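Side-chain contacts in putative nucleotidyltransferase (Sulfolobus solfataricus P2, PDB 2RFF), which probably transfers nucleotidyl groups, as a small putative member of the nucleotidyltransferase superfamily: residues S11-R14 and M15-A19; G40-R44 and G45-D49. All blocks are in the same frame, centred on the assembly; numbering follows the deposited sequence. Where two conformers were deposited one is given.

Contact 1. Residues S11-R14 and M15-A19; sequences SQIR and MLKLA
S11 O accepts the amide of M15 at 2.9 Å, the first of four i to i+4 bonds that join the two segments within helix 6-29. The M15 side chain, a selenomethionine, starts out next to this same carbonyl, but it was modelled in two conformers and the position of its end is accordingly less certain. S11 OG takes no part in the contact with M15; it bonds to A8 O and R42 NH1. Q12 repeats the backbone pattern, Q12 O receiving L16 N. Its side chain crosses that of L16, and the touch is light, CG to CD1 at 3.9 Å. The bend at chi2 (73°) turns the amide of Q12 off this apolar contact, and OE1 bonds to R42 NH1. At the next residue, I13 O takes K17 N at 3.0 Å. I13 CG2 lies alongside the straight K17 chain, 3.5 Å from K17 CE in one of the two lysine conformers. R14 O gives the fourth bond, to L18 N. The R14 chain bends at chi3 (63°) and brings one face of its guanidinium over S11 CA, 3.4 Å above the plane. Between these turns, then, side chains add only van der Waals touches to a regular ladder of backbone hydrogen bonds. S11 OG and Q12 OE1 turn their polarity to R42, S11 OG also keeping A8 O, while M15 and L16 pack against I53 of the sheet.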
# COMPACT_ATOMS: atom_id res chain seq x y z
N SER A 11 11.80 11.16 -3.38
CA SER A 11 10.35 11.04 -3.20
C SER A 11 9.96 9.59 -3.02
O SER A 11 9.04 9.32 -2.28
CB SER A 11 9.55 11.65 -4.35
OG SER A 11 9.58 10.81 -5.51
N GLN A 12 10.64 8.67 -3.70
CA GLN A 12 10.33 7.22 -3.56
C GLN A 12 10.64 6.76 -2.12
O GLN A 12 9.83 6.10 -1.48
CB GLN A 12 11.13 6.38 -4.57
CG GLN A 12 10.72 4.88 -4.65
CD GLN A 12 9.38 4.63 -5.35
OE1 GLN A 12 8.55 5.55 -5.55
NE2 GLN A 12 9.17 3.37 -5.76
N ILE A 13 11.79 7.18 -1.61
CA ILE A 13 12.20 6.87 -0.24
C ILE A 13 11.20 7.44 0.76
O ILE A 13 10.69 6.72 1.62
CB ILE A 13 13.65 7.37 0.06
CG1 ILE A 13 14.65 6.63 -0.84
CG2 ILE A 13 14.04 7.10 1.51
CD1 ILE A 13 16.04 7.22 -0.85
N ARG A 14 10.89 8.73 0.63
CA ARG A 14 9.94 9.38 1.50
C ARG A 14 8.54 8.74 1.47
O ARG A 14 7.91 8.52 2.50
CB ARG A 14 9.87 10.87 1.11
CG ARG A 14 8.96 11.71 1.90
CD ARG A 14 9.13 13.17 1.56
NE ARG A 14 8.79 13.47 0.16
CZ ARG A 14 9.62 13.84 -0.84
NH1 ARG A 14 10.94 13.99 -0.70
NH2 ARG A 14 9.10 14.06 -2.03
N MSE A 15 8.09 8.37 0.28
CA MSE A 15 6.73 7.80 0.10
C MSE A 15 6.63 6.38 0.65
O MSE A 15 5.63 6.02 1.24
CB MSE A 15 6.26 7.89 -1.34
CG MSE A 15 5.97 9.30 -1.84
SE MSE A 15 4.14 9.85 -1.87
CE MSE A 15 3.74 9.92 -0.01
N LEU A 16 7.70 5.62 0.50
CA LEU A 16 7.75 4.26 1.04
C LEU A 16 7.78 4.33 2.57
O LEU A 16 7.14 3.52 3.24
CB LEU A 16 8.93 3.46 0.47
CG LEU A 16 8.80 3.04 -0.99
CD1 LEU A 16 10.14 2.56 -1.58
CD2 LEU A 16 7.70 1.97 -1.26
N LYS A 17 8.50 5.31 3.13
CA LYS A 17 8.54 5.46 4.57
C LYS A 17 7.16 5.89 5.14
O LYS A 17 6.77 5.40 6.19
CB LYS A 17 9.71 6.35 4.97
CG LYS A 17 11.08 5.67 4.73
CD LYS A 17 12.26 6.61 5.06
CE LYS A 17 13.65 6.00 4.82
NZ LYS A 17 14.71 7.05 5.05
N LEU A 18 6.43 6.76 4.44
CA LEU A 18 5.08 7.12 4.84
C LEU A 18 4.16 5.90 4.78
O LEU A 18 3.40 5.68 5.72
CB LEU A 18 4.52 8.23 3.98
CG LEU A 18 3.05 8.62 4.21
CD1 LEU A 18 2.77 9.00 5.66
CD2 LEU A 18 2.65 9.68 3.22
N ALA A 19 4.22 5.09 3.69
CA ALA A 19 3.43 3.87 3.54
C ALA A 19 3.75 2.91 4.70
O ALA A 19 2.82 2.31 5.26
CB ALA A 19 3.68 3.23 2.23

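Contact 2. Residues G40-R44 and G45-D49; sequences GSRAR and GDYLD
R44 and D46 meet in a side-on salt bridge across the end of the short helix 41-44. R44 NE reaches D46 OD1 at 2.9 Å and R44 NH2 reaches D46 OD2 at 3.1 Å, the second on the syn lone pair and close to the guanidinium plane. The two planes are 56° apart: D46 OD1 is also met on its syn side, but NE lies out of the carboxylate plane and OD1 out of the guanidinium plane. The carboxylate is turned back toward the helix by a chi1 of 62°, which also sets OD1 3.4 Å from S41 CB. S41 O accepts G45 N at 2.8 Å, and G45, with positive phi, turns the chain out of the helix; at its start, G40 O takes both A43 N and R44 N. S41 O also lies at the edge of the Y47 ring, while S41 OG rests 3.5 Å from Y47 CB. R42, extended from CG to NE, crosses Y47 nearly at a right angle; its NH1 comes to 3.4 Å from Y47 CD1, the guanidinium and ring planes inclined by 36°. Its NH2 makes a weak bond to D49 O, near the plane but at 3.3 Å. The stronger partners of R42 lie beyond the turn: Q12 OE1 and S11 OG for NH1, S51 O for NH2. K4 forms a cation-pi contact with Y47 and bonds to G45 O, and D49 OD2 bonds to S7 OG. G40 and S41 probably form the Gly-Ser pair that opens the nucleotidyltransferase signature, with acidic residues following around the start of strand 53-59. The probable signature turn is thus braced on its outer side by an exposed ion pair and on its inner side by a buried arginine shared among carbonyls and helix side chains.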
# COMPACT_ATOMS: atom_id res chain seq x y z
N GLY A 40 0.30 0.95 -8.74
CA GLY A 40 0.41 2.21 -9.46
C GLY A 40 1.82 2.53 -9.89
O GLY A 40 2.69 1.67 -9.91
N SER A 41 2.06 3.80 -10.20
CA SER A 41 3.33 4.21 -10.83
C SER A 41 4.56 3.98 -9.99
O SER A 41 5.63 3.73 -10.55
CB SER A 41 3.28 5.66 -11.31
OG SER A 41 3.11 6.53 -10.24
N ARG A 42 4.42 4.09 -8.66
CA ARG A 42 5.57 3.82 -7.76
C ARG A 42 5.93 2.34 -7.67
O ARG A 42 7.01 2.01 -7.25
CB ARG A 42 5.41 4.49 -6.39
CG ARG A 42 5.47 6.03 -6.48
CD ARG A 42 5.40 6.71 -5.13
NE ARG A 42 5.47 8.16 -5.28
CZ ARG A 42 6.57 8.86 -5.52
NH1 ARG A 42 7.76 8.31 -5.60
NH2 ARG A 42 6.49 10.16 -5.68
N ALA A 43 5.01 1.46 -8.04
CA ALA A 43 5.33 0.03 -8.19
C ALA A 43 5.89 -0.26 -9.57
O ALA A 43 6.84 -1.02 -9.70
CB ALA A 43 4.10 -0.84 -7.98
N ARG A 44 5.31 0.35 -10.61
CA ARG A 44 5.71 0.07 -12.00
C ARG A 44 7.05 0.67 -12.40
O ARG A 44 7.84 0.05 -13.11
CB ARG A 44 4.66 0.57 -12.97
CG ARG A 44 3.26 0.02 -12.78
CD ARG A 44 2.32 0.52 -13.83
NE ARG A 44 2.12 1.98 -13.88
CZ ARG A 44 1.05 2.66 -13.42
NH1 ARG A 44 0.01 2.05 -12.89
NH2 ARG A 44 0.99 3.96 -13.55
N GLY A 45 7.28 1.90 -11.94
CA GLY A 45 8.48 2.66 -12.28
C GLY A 45 8.23 3.94 -13.03
O GLY A 45 9.14 4.78 -13.08
N ASP A 46 7.02 4.16 -13.55
CA ASP A 46 6.68 5.35 -14.36
C ASP A 46 6.20 6.55 -13.54
O ASP A 46 5.32 7.29 -13.96
CB ASP A 46 5.67 4.99 -15.47
CG ASP A 46 4.35 4.48 -14.94
OD1 ASP A 46 4.37 3.78 -13.94
OD2 ASP A 46 3.29 4.78 -15.50
N TYR A 47 6.78 6.73 -12.36
CA TYR A 47 6.40 7.79 -11.44
C TYR A 47 7.25 9.01 -11.62
O TYR A 47 8.37 8.96 -12.15
CB TYR A 47 6.50 7.33 -9.98
CG TYR A 47 7.89 6.99 -9.46
CD1 TYR A 47 8.71 7.97 -8.88
CD2 TYR A 47 8.39 5.70 -9.51
CE1 TYR A 47 9.97 7.68 -8.40
CE2 TYR A 47 9.66 5.39 -9.01
CZ TYR A 47 10.45 6.40 -8.46
OH TYR A 47 11.71 6.06 -7.98
N LEU A 48 6.68 10.11 -11.13
CA LEU A 48 7.33 11.40 -11.06
C LEU A 48 7.62 11.66 -9.60
O LEU A 48 7.03 11.03 -8.72
CB LEU A 48 6.37 12.48 -11.54
CG LEU A 48 5.99 12.49 -13.03
CD1 LEU A 48 4.85 13.46 -13.32
CD2 LEU A 48 7.20 12.83 -13.87
N ASP A 49 8.45 12.66 -9.32
CA ASP A 49 8.70 13.04 -7.93
C ASP A 49 7.41 13.49 -7.18
O ASP A 49 7.30 13.33 -5.98
CB ASP A 49 9.82 14.10 -7.78
CG ASP A 49 9.54 15.41 -8.53
OD1 ASP A 49 8.60 15.52 -9.32
OD2 ASP A 49 10.34 16.35 -8.32

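In the fold
The two contacts face each other across one seam, and R42 is the joint. Contact 1 belongs to the long N-terminal helix 6-29, with one side packed on the sheet and the other, at I13, R14 and K17, exposed. Contact 2 is the short helix 41-44 and the loop after it, leading from strand 33-39 to strand 53-59. The S11 and Q12 side of contact 1 supplies some of the partners of R42, and Q12 CB also packs on the Y47 hydroxyl. Regular backbone hydrogen bonding dominates the first; the second relies far more on side-chain charge, with its R44 and D46 pair on the surface and R42 inside.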